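Local coordinates for protein manganese-dependent inorganic pyrophosphatase (Methanocaldococcus jannaschii, PDB 2EB0) that hydrolyses inorganic diphosphate to two phosphates as a family II pyrophosphatase that uses two manganese ions per subunit, at residues B[143-146]-B[150-153]; B[179-184]-B[219-224]. One frame throughout, in Å; residues are numbered along the deposited sequence.

Contact 1: B[143-146]-B[150-153]; sequences AIIS and LFKS
Leu150 N donates a hydrogen bond to Ile145 O, five residues back in the chain, at 2.8 Å and almost straight (173° at the hydrogen). Leu150 itself and Phe151 after it have positive phi values, and the chain turns off the helix axis there. Beside this bond Ile145 CG2 packs against Leu150 CG at 4.3 Å. In Ile144, chi1 of -61° sets CG1 beside the backbone N and leaves CG2 anti to it, facing the Phe151 ring, where it meets CE2 at 4.0 Å; Ile145 CG1 comes to CZ of the same ring at 4.5 Å, and both isoleucines approach the ring obliquely. This is the C-terminal end of helix 134-148 in the DHH domain, and the three residues spanned by the contact include Asp147, a ligand of one manganese ion. Thr148 OG1 bonds to both Ile144 O and Phe151 N, a second polar tie between helix end and loop. Met163 and Leu167 of helix 158-171 touch Ile144, and Ala164 of the same helix touches Phe151; Ile145 packs on helix 176-188, whose Lys187 NZ bonds to Ser146 O.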
ATOM      1  N   ALA B 143      20.530  10.804  -0.274  1.00 14.17           N
ATOM      2  CA  ALA B 143      19.550   9.849  -0.770  1.00 14.85           C
ATOM      3  C   ALA B 143      18.662  10.492  -1.824  1.00 16.17           C
ATOM      4  O   ALA B 143      18.407   9.900  -2.870  1.00 16.49           O
ATOM      5  CB  ALA B 143      18.695   9.316   0.387  1.00 14.14           C
ATOM      6  N   ILE B 144      18.194  11.705  -1.552  1.00 18.62           N
ATOM      7  CA  ILE B 144      17.338  12.400  -2.500  1.00 21.09           C
ATOM      8  C   ILE B 144      18.083  12.646  -3.811  1.00 21.50           C
ATOM      9  O   ILE B 144      17.586  12.314  -4.887  1.00 21.43           O
ATOM     10  CB  ILE B 144      16.823  13.740  -1.917  1.00 20.50           C
ATOM     11  CG1 ILE B 144      15.984  13.459  -0.658  1.00 23.16           C
ATOM     12  CG2 ILE B 144      15.975  14.465  -2.945  1.00 19.18           C
ATOM     13  CD1 ILE B 144      15.305  14.673  -0.058  1.00 22.24           C
ATOM     14  N   ILE B 145      19.284  13.207  -3.716  1.00 19.49           N
ATOM     15  CA  ILE B 145      20.085  13.480  -4.894  1.00 18.87           C
ATOM     16  C   ILE B 145      20.373  12.196  -5.666  1.00 19.67           C
ATOM     17  O   ILE B 145      20.303  12.167  -6.895  1.00 20.22           O
ATOM     18  CB  ILE B 145      21.428  14.131  -4.518  1.00 19.79           C
ATOM     19  CG1 ILE B 145      21.189  15.573  -4.061  1.00 21.87           C
ATOM     20  CG2 ILE B 145      22.396  14.066  -5.709  1.00 16.87           C
ATOM     21  CD1 ILE B 145      22.380  16.216  -3.375  1.00 23.46           C
ATOM     22  N   SER B 146      20.704  11.140  -4.938  1.00 16.28           N
ATOM     23  CA  SER B 146      21.024   9.871  -5.559  1.00 16.51           C
ATOM     24  C   SER B 146      19.843   9.285  -6.302  1.00 18.35           C
ATOM     25  O   SER B 146      19.950   8.912  -7.465  1.00 18.94           O
ATOM     26  CB  SER B 146      21.494   8.873  -4.503  1.00 16.00           C
ATOM     27  OG  SER B 146      21.584   7.576  -5.070  1.00 13.78           O
ATOM     28  N   LEU B 150      20.160  13.774  -9.226  1.00 19.82           N
ATOM     29  CA  LEU B 150      20.271  15.223  -9.184  1.00 23.26           C
ATOM     30  C   LEU B 150      19.065  15.890  -9.841  1.00 24.51           C
ATOM     31  O   LEU B 150      19.206  16.773 -10.688  1.00 27.46           O
ATOM     32  CB  LEU B 150      21.562  15.691  -9.860  1.00 30.12           C
ATOM     33  CG  LEU B 150      22.364  16.768  -9.114  1.00 33.32           C
ATOM     34  CD1 LEU B 150      23.226  17.524 -10.111  1.00 33.42           C
ATOM     35  CD2 LEU B 150      21.445  17.739  -8.406  1.00 32.83           C
ATOM     36  N   PHE B 151      17.878  15.440  -9.454  1.00 24.96           N
ATOM     37  CA  PHE B 151      16.628  15.997  -9.952  1.00 27.16           C
ATOM     38  C   PHE B 151      16.438  15.898 -11.465  1.00 28.30           C
ATOM     39  O   PHE B 151      15.660  16.651 -12.044  1.00 26.97           O
ATOM     40  CB  PHE B 151      16.518  17.455  -9.512  1.00 25.40           C
ATOM     41  CG  PHE B 151      16.952  17.684  -8.092  1.00 25.50           C
ATOM     42  CD1 PHE B 151      18.077  18.450  -7.811  1.00 26.25           C
ATOM     43  CD2 PHE B 151      16.239  17.121  -7.035  1.00 24.72           C
ATOM     44  CE1 PHE B 151      18.489  18.652  -6.491  1.00 28.16           C
ATOM     45  CE2 PHE B 151      16.635  17.313  -5.721  1.00 23.42           C
ATOM     46  CZ  PHE B 151      17.765  18.081  -5.444  1.00 27.32           C
ATOM     47  N   LYS B 152      17.136  14.963 -12.101  1.00 26.32           N
ATOM     48  CA  LYS B 152      17.011  14.791 -13.541  1.00 27.12           C
ATOM     49  C   LYS B 152      15.936  13.761 -13.864  1.00 26.82           C
ATOM     50  O   LYS B 152      15.249  13.860 -14.878  1.00 26.11           O
ATOM     51  CB  LYS B 152      18.351  14.360 -14.138  1.00 32.56           C
ATOM     52  CG  LYS B 152      19.444  15.391 -13.939  1.00 34.75           C
ATOM     53  CD  LYS B 152      20.750  14.964 -14.575  1.00 33.49           C
ATOM     54  CE  LYS B 152      21.757  16.097 -14.499  1.00 35.99           C
ATOM     55  NZ  LYS B 152      23.001  15.813 -15.263  1.00 38.67           N
ATOM     56  N   SER B 153      15.787  12.774 -12.991  1.00 28.91           N
ATOM     57  CA  SER B 153      14.793  11.728 -13.194  1.00 27.91           C
ATOM     58  C   SER B 153      13.364  12.260 -13.122  1.00 26.51           C
ATOM     59  O   SER B 153      13.072  13.194 -12.373  1.00 24.23           O
ATOM     60  CB  SER B 153      14.973  10.628 -12.152  1.00 25.51           C
ATOM     61  OG  SER B 153      13.887   9.729 -12.196  1.00 29.14           O
TER

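Contact 2: B[179-184]-B[219-224]; sequences FGMEIL and EVIDVS
Met181, Leu184 and Ile221 meet between two flat groups, one at each far end of the contact: the Phe179 ring has Ile183 CD1 over one face, 3.7 Å above the plane and offset toward the rim, and Lys45 makes a cation-pi contact with that ring, while the Asp222 carboxylate receives two donors from one face of its plane. Ser224 N reaches Asp222 OD2 at 3.0 Å on the anti side, 34° out of plane, and Ser224 OG donates to the same oxygen at 2.7 Å from further above. The N-H bond closes an Asx turn and caps the start of helix 224-227; two bonds on one oxygen should fix the rotation of the carboxylate.

Between these ends the contact is small and apolar. Ile221 leaves the backbone toward the helix, and its extended chi2 (174°) carries CD1 to 4.1 Å from Leu184 CB and 3.8 Å from Leu184 O. Met181 starts out with CG anti to the backbone N and then folds at chi2 and chi3, which brings SD to 4.3 Å from Ile221 CD1. Leu184 O also bonds to Ser188 OG, which in turn receives a weak bond from Ile221 N, a polar link beside the apolar one.

Helix 176-188 meets the chain just where it leaves strand 211-220 of the mixed sheet of the DHHA2 domain, where Val220 pairs with Thr254 and Ile256; Phe179 and Ile183 of the same helix turn instead to helices 134-148 and 37-45.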
ATOM      1  N   PHE B 179      27.806  19.153  -4.822  1.00 24.32           N
ATOM      2  CA  PHE B 179      27.782  17.891  -4.097  1.00 23.37           C
ATOM      3  C   PHE B 179      27.163  16.826  -5.000  1.00 22.72           C
ATOM      4  O   PHE B 179      27.652  15.700  -5.068  1.00 22.93           O
ATOM      5  CB  PHE B 179      26.974  18.035  -2.808  1.00 22.58           C
ATOM      6  CG  PHE B 179      26.787  16.744  -2.063  1.00 26.78           C
ATOM      7  CD1 PHE B 179      27.805  15.794  -2.017  1.00 26.57           C
ATOM      8  CD2 PHE B 179      25.598  16.483  -1.391  1.00 25.31           C
ATOM      9  CE1 PHE B 179      27.640  14.594  -1.309  1.00 28.38           C
ATOM     10  CE2 PHE B 179      25.420  15.290  -0.678  1.00 28.11           C
ATOM     11  CZ  PHE B 179      26.445  14.343  -0.638  1.00 26.29           C
ATOM     12  N   GLY B 180      26.101  17.206  -5.706  1.00 21.08           N
ATOM     13  CA  GLY B 180      25.427  16.295  -6.612  1.00 17.68           C
ATOM     14  C   GLY B 180      26.330  15.807  -7.732  1.00 20.17           C
ATOM     15  O   GLY B 180      26.261  14.642  -8.131  1.00 17.72           O
ATOM     16  N   MET B 181      27.180  16.687  -8.248  1.00 15.66           N
ATOM     17  CA  MET B 181      28.074  16.282  -9.320  1.00 20.27           C
ATOM     18  C   MET B 181      28.946  15.131  -8.820  1.00 21.17           C
ATOM     19  O   MET B 181      29.204  14.168  -9.547  1.00 21.11           O
ATOM     20  CB  MET B 181      28.949  17.455  -9.773  1.00 32.12           C
ATOM     21  CG  MET B 181      29.924  17.086 -10.896  1.00 35.20           C
ATOM     22  SD  MET B 181      29.115  16.194 -12.263  1.00 41.66           S
ATOM     23  CE  MET B 181      28.339  17.566 -13.164  1.00 36.25           C
ATOM     24  N   GLU B 182      29.382  15.238  -7.564  1.00 20.46           N
ATOM     25  CA  GLU B 182      30.209  14.214  -6.934  1.00 19.62           C
ATOM     26  C   GLU B 182      29.449  12.889  -6.899  1.00 17.87           C
ATOM     27  O   GLU B 182      29.972  11.838  -7.273  1.00 15.53           O
ATOM     28  CB  GLU B 182      30.574  14.654  -5.516  1.00 40.90           C
ATOM     29  CG  GLU B 182      32.061  14.664  -5.266  1.00 46.91           C
ATOM     30  CD  GLU B 182      32.813  15.358  -6.379  1.00 49.62           C
ATOM     31  OE1 GLU B 182      32.716  16.598  -6.479  1.00 51.45           O
ATOM     32  OE2 GLU B 182      33.487  14.662  -7.167  1.00 51.03           O
ATOM     33  N   ILE B 183      28.202  12.949  -6.452  1.00 17.60           N
ATOM     34  CA  ILE B 183      27.379  11.759  -6.399  1.00 19.25           C
ATOM     35  C   ILE B 183      27.236  11.171  -7.803  1.00 19.02           C
ATOM     36  O   ILE B 183      27.325   9.954  -7.983  1.00 21.67           O
ATOM     37  CB  ILE B 183      25.996  12.083  -5.779  1.00 21.65           C
ATOM     38  CG1 ILE B 183      26.176  12.366  -4.281  1.00 20.78           C
ATOM     39  CG2 ILE B 183      25.022  10.941  -6.022  1.00 20.82           C
ATOM     40  CD1 ILE B 183      24.914  12.722  -3.536  1.00 21.71           C
ATOM     41  N   LEU B 184      27.048  12.027  -8.804  1.00 20.09           N
ATOM     42  CA  LEU B 184      26.913  11.542 -10.179  1.00 21.05           C
ATOM     43  C   LEU B 184      28.207  10.889 -10.646  1.00 19.94           C
ATOM     44  O   LEU B 184      28.181   9.924 -11.409  1.00 22.16           O
ATOM     45  CB  LEU B 184      26.537  12.680 -11.139  1.00 22.98           C
ATOM     46  CG  LEU B 184      25.182  13.364 -10.943  1.00 25.38           C
ATOM     47  CD1 LEU B 184      24.913  14.286 -12.126  1.00 25.60           C
ATOM     48  CD2 LEU B 184      24.079  12.325 -10.837  1.00 25.99           C
ATOM     49  N   GLU B 219      24.138   3.817 -14.166  1.00 18.69           N
ATOM     50  CA  GLU B 219      23.999   5.228 -14.529  1.00 21.55           C
ATOM     51  C   GLU B 219      25.385   5.867 -14.645  1.00 22.31           C
ATOM     52  O   GLU B 219      26.134   5.910 -13.674  1.00 22.59           O
ATOM     53  CB  GLU B 219      23.165   5.955 -13.459  1.00 27.45           C
ATOM     54  CG  GLU B 219      21.803   5.312 -13.212  1.00 34.52           C
ATOM     55  CD  GLU B 219      21.120   5.785 -11.929  1.00 39.46           C
ATOM     56  OE1 GLU B 219      21.711   5.641 -10.832  1.00 40.84           O
ATOM     57  OE2 GLU B 219      19.981   6.293 -12.017  1.00 43.32           O
ATOM     58  N   VAL B 220      25.721   6.368 -15.831  1.00 20.25           N
ATOM     59  CA  VAL B 220      27.034   6.964 -16.029  1.00 20.90           C
ATOM     60  C   VAL B 220      26.984   8.282 -16.784  1.00 22.56           C
ATOM     61  O   VAL B 220      26.005   8.596 -17.459  1.00 22.50           O
ATOM     62  CB  VAL B 220      27.976   6.000 -16.798  1.00 19.19           C
ATOM     63  CG1 VAL B 220      28.090   4.674 -16.054  1.00 19.88           C
ATOM     64  CG2 VAL B 220      27.441   5.764 -18.209  1.00 19.37           C
ATOM     65  N   ILE B 221      28.057   9.049 -16.661  1.00 23.99           N
ATOM     66  CA  ILE B 221      28.151  10.328 -17.336  1.00 26.62           C
ATOM     67  C   ILE B 221      28.698  10.127 -18.753  1.00 27.41           C
ATOM     68  O   ILE B 221      28.321  10.839 -19.681  1.00 29.21           O
ATOM     69  CB  ILE B 221      29.047  11.290 -16.538  1.00 24.25           C
ATOM     70  CG1 ILE B 221      28.446  11.491 -15.140  1.00 26.07           C
ATOM     71  CG2 ILE B 221      29.145  12.629 -17.263  1.00 25.21           C
ATOM     72  CD1 ILE B 221      29.308  12.310 -14.190  1.00 24.87           C
ATOM     73  N   ASP B 222      29.586   9.152 -18.901  1.00 30.38           N
ATOM     74  CA  ASP B 222      30.175   8.806 -20.190  1.00 30.48           C
ATOM     75  C   ASP B 222      29.951   7.304 -20.363  1.00 29.29           C
ATOM     76  O   ASP B 222      30.588   6.494 -19.689  1.00 27.07           O
ATOM     77  CB  ASP B 222      31.671   9.133 -20.204  1.00 44.49           C
ATOM     78  CG  ASP B 222      32.336   8.779 -21.529  1.00 48.75           C
ATOM     79  OD1 ASP B 222      33.500   9.181 -21.739  1.00 49.04           O
ATOM     80  OD2 ASP B 222      31.698   8.093 -22.358  1.00 50.32           O
ATOM     81  N   VAL B 223      29.039   6.937 -21.261  1.00 22.17           N
ATOM     82  CA  VAL B 223      28.709   5.524 -21.474  1.00 24.31           C
ATOM     83  C   VAL B 223      29.739   4.712 -22.244  1.00 23.81           C
ATOM     84  O   VAL B 223      29.697   3.487 -22.212  1.00 24.61           O
ATOM     85  CB  VAL B 223      27.344   5.363 -22.204  1.00 35.86           C
ATOM     86  CG1 VAL B 223      26.255   6.066 -21.429  1.00 36.81           C
ATOM     87  CG2 VAL B 223      27.424   5.923 -23.621  1.00 36.29           C
ATOM     88  N   SER B 224      30.667   5.386 -22.917  0.50 26.55           N
ATOM     89  CA  SER B 224      31.669   4.695 -23.722  0.50 27.41           C
ATOM     90  C   SER B 224      32.330   3.496 -23.052  0.50 26.75           C
ATOM     91  O   SER B 224      32.475   2.450 -23.682  0.50 26.27           O
ATOM     92  CB  SER B 224      32.739   5.676 -24.207  0.50 37.41           C
ATOM     93  OG  SER B 224      33.450   6.232 -23.126  1.00 43.48           O
TER

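In the fold
From the N terminus the chain first builds the parallel sheet of the DHH domain and then helix 134-148, at whose end contact 1 closes a short loop around the metal ligand Asp147. The chain goes on through helix 158-171 into helix 176-188, where contact 2 opens; its second segment starts 35 residues after the first ends, on the end of strand 211-220 and the next loop. The two are in series, neither nested nor crossed, with centres about 11 Å apart. They touch through Ile145, whose CG2 lies 3.6 Å from Ile183 CD1 and whose CD1 lies 3.8 Å from Phe179 CD2. Helix 176-188 therefore joins the metal-bearing helix of the DHH domain to the DHHA2 sheet.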